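Local coordinates for protein Non-reducing end beta-L-arabinofuranosidase (Bacteroides thetaiotaomicron, PDB 5MQO) that is a glycoside hydrolase of family GH127 from a gut bacterium, probably cleaving unusual sugar linkages such as those of aceric acid in plant pectin, at residues 261-264 with 265-269; 533-536 with 537-541; 635-639 with 640-644. One frame throughout, in Å; residues are numbered along the deposited sequence.

Contact 1: 261-264 with 265-269; sequences LELS and KNLID
K265 lays its aliphatic chain over the turn of helix before it, its CD coming 4.2 Å from CG of L261 while the amine runs on to E262. Bends at chi2 and chi3 swing NZ back to OE2 of E262, a salt bridge of 2.9 Å met on the syn side of the carboxylate, 24° out of its plane. Acid and base three residues apart suit the solvent-facing flank, where K265 also leans on T314 of helix 297-314. With an alanine replacing the lysine, E262 would probably lose its charged mate and L261 its aliphatic neighbour. On the buried side CD1 of L263 lies 3.4 Å from CD1 of L267, one turn on. OG of S264 stands between its backbone N and carbonyl carbon (chi1 78°), which lets it reach back to O of L261 in a 3.0 Å hydrogen bond; that oxygen also accepts from N of K265, and the buried hydroxyl is satisfied within its own helix. L263 and S264 reach V248 of helix 243-255, and L267 meets Y228 of helix 212-230. This is an amphipathic alpha helix in the mainly helical catalytic domain, consistent with the (alpha/alpha)6 barrel of its six-hairpin clan.

Contact 2: 533-536 with 537-541; sequences FRIP and EWCGK
Beyond the strand that carries F533 and R534 the chain folds into a type I beta turn from P536 to C539. The turn is closed by N of C539, which gives a hydrogen bond of 2.9 Å to O of P536; the donor stands well above the carbonyl plane, 62° out of it. P536 is the first residue of the turn, ahead of the corners E537 and W538; its ring holds phi near -52° as the chain enters the bend, and it has no N-H to satisfy. Its ring also does the main side-chain work. CB of P536 sits over one face of the W538 indole, 3.4 Å from the centroid of the five-membered ring, a CH-pi contact. CG extends the overlap toward the six-membered ring, 3.6 Å from CZ2 of W538. The indole is brought alongside the proline by a chi1 of 56°, which places CG between the backbone N and the carbonyl carbon. Across the mouth of the turn, CB of C539 packs 4.2 Å from CG2 of I535, a small residue fitting where the two arms come close. Around this corner, helix 402-416 supplies E406 against both P536 and W538, and E406 and E409 form salt bridges with R534. M577 of strand 572-577 touches P536 and C539, so the turn lies between that helix and the strands of the middle domain.

Contact 3: 635-639 with 640-644; sequences TTIEG and SSIVA
I637 and I642 meet end to end on one face of a beta hairpin, CD1 to CD1 at 3.7 Å, their side chains slanting across one another. The chi1 of I642 is 79°, which puts CG1 between its backbone N and carbonyl carbon and sends CD1 out across toward the neighbouring strand, where CD1 of I637, leaning back from the turn, meets it. Further along this face, OG1 of T635 lies 4.1 Å from CB of A644, a small methyl beside a beta-branched residue.

Beneath these side chains runs the antiparallel ladder. T635 and I642 form a hydrogen-bonded pair with two nearly straight bonds, N of T635 to O of I642 at 2.8 Å and N of I642 to O of T635 at 2.9 Å. T636 and S641 follow as a non-hydrogen-bonded pair, their side chains on the other face. I637 and S640 close the ladder: N of I637 reaches O of S640 at 3.0 Å, and the return bond, N of S640 to O of I637, is more bent (137°), its donor above the carbonyl plane.

A type I' turn joins the arms and needs positive phi at both corners; glycine suits the second, G639, while E638 takes a conformation less usual for a residue with a side chain. In the next shell, OG of S640 is held by a hydrogen bond to OE2 of E53. I642 rests on I677 and P678 at the end of strand 670-678, and I637 touches R685.

The chemistry is thus divided: backbone bonds fix the register, the isoleucines shield the face that turns inward, and the small polar residues T636 and S641 suit the more exposed one, while the serine tied to E53 is consistent with a hairpin end docked against helix 50-69.

In the fold
The three contacts follow one another along the chain, one each in the catalytic, middle and C-terminal parts of the protein; none touches another, and no two share a helix or strand. Contact 1 lies within a single helix, contact 2 at the exit of a strand, and contact 3 across a hairpin. Contacts 1 and 2 are largely buried, contact 3 only partly so. Their chemistry follows: a salt bridge and leucines on the helix, a proline-tryptophan face at the turn, paired backbones and isoleucines in the hairpin. Contacts 2 and 3 are the nearer neighbours, about 12 Å between nearest atoms, whereas contacts 1 and 3 stand on opposite sides of the chain's centre, about 47 Å between centres.

Contact 1: 261-264 with 265-269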
loop_
_atom_site.group_PDB
_atom_site.type_symbol
_atom_site.label_atom_id
_atom_site.label_comp_id
_atom_site.label_asym_id
_atom_site.label_seq_id
_atom_site.Cartn_x
_atom_site.Cartn_y
_atom_site.Cartn_z
ATOM N N LEU A 261 -2.029 -22.237 12.583
ATOM C CA LEU A 261 -1.792 -21.240 13.604
ATOM C C LEU A 261 -0.548 -21.596 14.416
ATOM O O LEU A 261 0.247 -20.712 14.710
ATOM C CB LEU A 261 -3.010 -21.140 14.515
ATOM C CG LEU A 261 -2.966 -20.151 15.680
ATOM C CD1 LEU A 261 -2.692 -18.741 15.178
ATOM C CD2 LEU A 261 -4.266 -20.208 16.469
ATOM N N GLU A 262 -0.369 -22.868 14.784
ATOM C CA GLU A 262 0.837 -23.257 15.552
ATOM C C GLU A 262 2.117 -23.010 14.766
ATOM O O GLU A 262 3.123 -22.606 15.351
ATOM C CB GLU A 262 0.815 -24.722 16.029
ATOM C CG GLU A 262 -0.014 -24.991 17.287
ATOM C CD GLU A 262 0.273 -24.039 18.456
ATOM O OE1 GLU A 262 1.464 -23.923 18.872
ATOM O OE2 GLU A 262 -0.708 -23.405 18.941
ATOM N N LEU A 263 2.068 -23.249 13.454
ATOM C CA LEU A 263 3.223 -23.031 12.596
ATOM C C LEU A 263 3.566 -21.541 12.621
ATOM O O LEU A 263 4.733 -21.190 12.761
ATOM C CB LEU A 263 2.973 -23.532 11.153
ATOM C CG LEU A 263 3.884 -22.989 10.029
ATOM C CD1 LEU A 263 5.327 -23.299 10.352
ATOM C CD2 LEU A 263 3.535 -23.540 8.653
ATOM N N SER A 264 2.547 -20.689 12.512
ATOM C CA SER A 264 2.740 -19.252 12.393
ATOM C C SER A 264 3.231 -18.653 13.696
ATOM O O SER A 264 3.956 -17.669 13.663
ATOM C CB SER A 264 1.459 -18.545 11.883
ATOM O OG SER A 264 0.484 -18.380 12.901
ATOM N N LYS A 265 2.849 -19.238 14.833
ATOM C CA LYS A 265 3.442 -18.858 16.125
ATOM C C LYS A 265 4.912 -19.244 16.219
ATOM O O LYS A 265 5.724 -18.451 16.678
ATOM C CB LYS A 265 2.697 -19.486 17.287
ATOM C CG LYS A 265 1.414 -18.770 17.629
ATOM C CD LYS A 265 0.330 -19.700 18.172
ATOM C CE LYS A 265 0.595 -20.123 19.612
ATOM N NZ LYS A 265 -0.614 -20.817 20.148
ATOM N N ASN A 266 5.244 -20.465 15.802
ATOM C CA ASN A 266 6.642 -20.922 15.814
ATOM C C ASN A 266 7.561 -20.076 14.936
ATOM O O ASN A 266 8.665 -19.721 15.347
ATOM C CB ASN A 266 6.761 -22.410 15.432
ATOM C CG ASN A 266 6.197 -23.326 16.504
ATOM O OD1 ASN A 266 6.372 -23.085 17.705
ATOM N ND2 ASN A 266 5.492 -24.368 16.082
ATOM N N LEU A 267 7.082 -19.728 13.752
ATOM C CA LEU A 267 7.821 -18.875 12.848
ATOM C C LEU A 267 8.250 -17.535 13.473
ATOM O O LEU A 267 9.332 -17.039 13.166
ATOM C CB LEU A 267 7.036 -18.688 11.548
ATOM C CG LEU A 267 7.012 -19.985 10.704
ATOM C CD1 LEU A 267 5.862 -20.002 9.718
ATOM C CD2 LEU A 267 8.320 -20.196 9.954
ATOM N N ILE A 268 7.428 -16.977 14.368
ATOM C CA ILE A 268 7.770 -15.746 15.135
ATOM C C ILE A 268 8.772 -16.066 16.265
ATOM O O ILE A 268 9.836 -15.399 16.442
ATOM C CB ILE A 268 6.499 -15.089 15.730
ATOM C CG1 ILE A 268 5.575 -14.586 14.620
ATOM C CG2 ILE A 268 6.876 -13.913 16.604
ATOM C CD1 ILE A 268 4.196 -14.151 15.082
ATOM N N ASP A 269 8.421 -17.093 17.034
ATOM C CA ASP A 269 9.256 -17.541 18.144
ATOM C C ASP A 269 10.697 -17.896 17.759
ATOM O O ASP A 269 11.589 -17.707 18.560
ATOM C CB ASP A 269 8.595 -18.733 18.865
ATOM C CG ASP A 269 7.379 -18.322 19.684
ATOM O OD1 ASP A 269 7.028 -17.116 19.736
ATOM O OD2 ASP A 269 6.790 -19.224 20.287
#

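Contact 2: 533-536 with 537-541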
loop_
_atom_site.group_PDB
_atom_site.type_symbol
_atom_site.label_atom_id
_atom_site.label_comp_id
_atom_site.label_asym_id
_atom_site.label_seq_id
_atom_site.Cartn_x
_atom_site.Cartn_y
_atom_site.Cartn_z
ATOM N N PHE A 533 -17.798 7.287 9.036
ATOM C CA PHE A 533 -17.004 7.955 7.980
ATOM C C PHE A 533 -15.679 8.411 8.520
ATOM O O PHE A 533 -15.613 9.219 9.462
ATOM C CB PHE A 533 -17.760 9.162 7.406
ATOM C CG PHE A 533 -19.069 8.789 6.792
ATOM C CD1 PHE A 533 -20.186 8.564 7.602
ATOM C CD2 PHE A 533 -19.161 8.579 5.426
ATOM C CE1 PHE A 533 -21.376 8.162 7.052
ATOM C CE2 PHE A 533 -20.348 8.188 4.871
ATOM C CZ PHE A 533 -21.460 7.976 5.681
ATOM N N ARG A 534 -14.605 7.900 7.943
ATOM C CA ARG A 534 -13.279 8.325 8.379
ATOM C C ARG A 534 -13.123 9.811 8.063
ATOM O O ARG A 534 -13.493 10.254 6.985
ATOM C CB ARG A 534 -12.185 7.485 7.712
ATOM C CG ARG A 534 -10.777 7.809 8.184
ATOM C CD ARG A 534 -9.784 6.809 7.654
ATOM N NE ARG A 534 -9.598 7.033 6.243
ATOM C CZ ARG A 534 -8.786 7.946 5.712
ATOM N NH1 ARG A 534 -8.704 8.061 4.378
ATOM N NH2 ARG A 534 -8.041 8.734 6.494
ATOM N N ILE A 535 -12.648 10.577 9.034
ATOM C CA ILE A 535 -12.135 11.922 8.786
ATOM C C ILE A 535 -10.610 11.861 8.612
ATOM O O ILE A 535 -9.910 11.603 9.593
ATOM C CB ILE A 535 -12.442 12.868 9.954
ATOM C CG1 ILE A 535 -13.931 12.790 10.339
ATOM C CG2 ILE A 535 -11.986 14.279 9.592
ATOM C CD1 ILE A 535 -14.891 12.824 9.162
ATOM N N PRO A 536 -10.098 12.086 7.369
ATOM C CA PRO A 536 -8.640 12.117 7.126
ATOM C C PRO A 536 -7.826 13.037 8.034
ATOM O O PRO A 536 -8.308 14.088 8.443
ATOM C CB PRO A 536 -8.528 12.573 5.666
ATOM C CG PRO A 536 -9.750 12.017 5.033
ATOM C CD PRO A 536 -10.835 12.047 6.089
ATOM N N GLU A 537 -6.605 12.593 8.337
ATOM C CA GLU A 537 -5.649 13.313 9.171
ATOM C C GLU A 537 -5.379 14.658 8.543
ATOM O O GLU A 537 -5.315 15.659 9.237
ATOM C CB GLU A 537 -4.339 12.521 9.318
ATOM C CG GLU A 537 -3.436 13.050 10.433
ATOM C CD GLU A 537 -2.075 12.372 10.537
ATOM O OE1 GLU A 537 -1.703 11.579 9.651
ATOM O OE2 GLU A 537 -1.358 12.640 11.520
ATOM N N TRP A 538 -5.273 14.686 7.223
ATOM C CA TRP A 538 -5.146 15.956 6.496
ATOM C C TRP A 538 -6.330 16.941 6.565
ATOM O O TRP A 538 -6.155 18.095 6.189
ATOM C CB TRP A 538 -4.765 15.713 5.025
ATOM C CG TRP A 538 -5.656 14.827 4.257
ATOM C CD1 TRP A 538 -5.445 13.522 3.990
ATOM C CD2 TRP A 538 -6.890 15.177 3.608
ATOM N NE1 TRP A 538 -6.463 13.016 3.219
ATOM C CE2 TRP A 538 -7.374 14.007 2.978
ATOM C CE3 TRP A 538 -7.638 16.360 3.499
ATOM C CZ2 TRP A 538 -8.583 13.979 2.249
ATOM C CZ3 TRP A 538 -8.850 16.330 2.780
ATOM C CH2 TRP A 538 -9.305 15.146 2.165
ATOM N N CYS A 539 -7.509 16.509 7.022
ATOM C CA CYS A 539 -8.747 17.316 6.917
ATOM C C CYS A 539 -9.092 18.157 8.160
ATOM O O CYS A 539 -9.472 17.605 9.227
ATOM C CB CYS A 539 -9.949 16.421 6.598
ATOM S SG CYS A 539 -11.503 17.333 6.408
ATOM N N GLY A 540 -9.025 19.485 7.979
ATOM C CA GLY A 540 -9.271 20.453 9.055
ATOM C C GLY A 540 -10.723 20.838 9.338
ATOM O O GLY A 540 -11.050 21.236 10.471
ATOM N N LYS A 541 -11.581 20.761 8.315
ATOM C CA LYS A 541 -13.030 20.980 8.484
ATOM C C LYS A 541 -13.755 19.894 7.748
ATOM O O LYS A 541 -13.380 19.543 6.640
ATOM C CB LYS A 541 -13.480 22.359 7.944
ATOM C CG LYS A 541 -13.071 23.532 8.840
ATOM C CD LYS A 541 -12.464 24.744 8.106
ATOM C CE LYS A 541 -11.274 25.345 8.877
ATOM N NZ LYS A 541 -11.048 26.787 8.566
#

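Contact 3: 635-639 with 640-644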
loop_
_atom_site.group_PDB
_atom_site.type_symbol
_atom_site.label_atom_id
_atom_site.label_comp_id
_atom_site.label_asym_id
_atom_site.label_seq_id
_atom_site.Cartn_x
_atom_site.Cartn_y
_atom_site.Cartn_z
ATOM N N THR A 635 -6.321 18.556 -15.980
ATOM C CA THR A 635 -5.582 18.368 -17.264
ATOM C C THR A 635 -5.390 16.869 -17.537
ATOM O O THR A 635 -5.726 16.045 -16.688
ATOM C CB THR A 635 -4.199 19.102 -17.362
ATOM O OG1 THR A 635 -3.282 18.522 -16.434
ATOM C CG2 THR A 635 -4.304 20.692 -17.184
ATOM N N THR A 636 -4.876 16.519 -18.720
ATOM C CA THR A 636 -4.892 15.123 -19.206
ATOM C C THR A 636 -3.479 14.572 -19.438
ATOM O O THR A 636 -2.653 15.264 -20.050
ATOM C CB THR A 636 -5.682 15.019 -20.526
ATOM O OG1 THR A 636 -7.012 15.485 -20.314
ATOM C CG2 THR A 636 -5.757 13.594 -20.999
ATOM N N ILE A 637 -3.197 13.359 -18.937
ATOM C CA ILE A 637 -1.916 12.671 -19.222
ATOM C C ILE A 637 -2.216 11.212 -19.502
ATOM O O ILE A 637 -2.878 10.535 -18.708
ATOM C CB ILE A 637 -0.846 12.773 -18.083
ATOM C CG1 ILE A 637 -0.552 14.233 -17.719
ATOM C CG2 ILE A 637 0.471 12.121 -18.519
ATOM C CD1 ILE A 637 0.258 14.432 -16.459
ATOM N N GLU A 638 -1.714 10.733 -20.629
ATOM C CA GLU A 638 -2.082 9.424 -21.146
ATOM C C GLU A 638 -3.565 9.144 -20.935
ATOM O O GLU A 638 -3.915 8.119 -20.349
ATOM C CB GLU A 638 -1.246 8.333 -20.497
ATOM C CG GLU A 638 0.255 8.495 -20.703
ATOM C CD GLU A 638 0.787 7.814 -21.949
ATOM O OE1 GLU A 638 0.390 6.658 -22.255
ATOM O OE2 GLU A 638 1.638 8.447 -22.600
ATOM N N GLY A 639 -4.417 10.067 -21.398
ATOM C CA GLY A 639 -5.885 9.911 -21.342
ATOM C C GLY A 639 -6.557 9.827 -19.974
ATOM O O GLY A 639 -7.635 9.259 -19.853
ATOM N N SER A 640 -5.919 10.399 -18.952
ATOM C CA SER A 640 -6.416 10.373 -17.561
ATOM C C SER A 640 -6.560 11.813 -17.083
ATOM O O SER A 640 -5.641 12.623 -17.280
ATOM C CB SER A 640 -5.451 9.600 -16.642
ATOM O OG SER A 640 -6.069 9.242 -15.416
ATOM N N SER A 641 -7.711 12.126 -16.488
ATOM C CA SER A 641 -7.962 13.474 -16.013
ATOM C C SER A 641 -7.422 13.585 -14.604
ATOM O O SER A 641 -7.845 12.841 -13.716
ATOM C CB SER A 641 -9.450 13.834 -16.028
ATOM O OG SER A 641 -9.612 15.240 -15.819
ATOM N N ILE A 642 -6.476 14.496 -14.408
ATOM C CA ILE A 642 -5.855 14.695 -13.111
ATOM C C ILE A 642 -5.976 16.186 -12.749
ATOM O O ILE A 642 -6.068 17.049 -13.640
ATOM C CB ILE A 642 -4.374 14.180 -13.070
ATOM C CG1 ILE A 642 -3.417 15.182 -13.727
ATOM C CG2 ILE A 642 -4.217 12.789 -13.709
ATOM C CD1 ILE A 642 -1.940 14.918 -13.499
ATOM N N VAL A 643 -5.993 16.481 -11.451
ATOM C CA VAL A 643 -5.927 17.836 -10.989
ATOM C C VAL A 643 -4.464 18.243 -10.858
ATOM O O VAL A 643 -3.755 17.744 -9.995
ATOM C CB VAL A 643 -6.660 18.024 -9.658
ATOM C CG1 VAL A 643 -6.503 19.473 -9.174
ATOM C CG2 VAL A 643 -8.132 17.667 -9.822
ATOM N N ALA A 644 -4.017 19.135 -11.733
ATOM C CA ALA A 644 -2.749 19.844 -11.524
ATOM C C ALA A 644 -2.990 21.095 -10.659
ATOM O O ALA A 644 -4.120 21.472 -10.415
ATOM C CB ALA A 644 -2.085 20.205 -12.856
#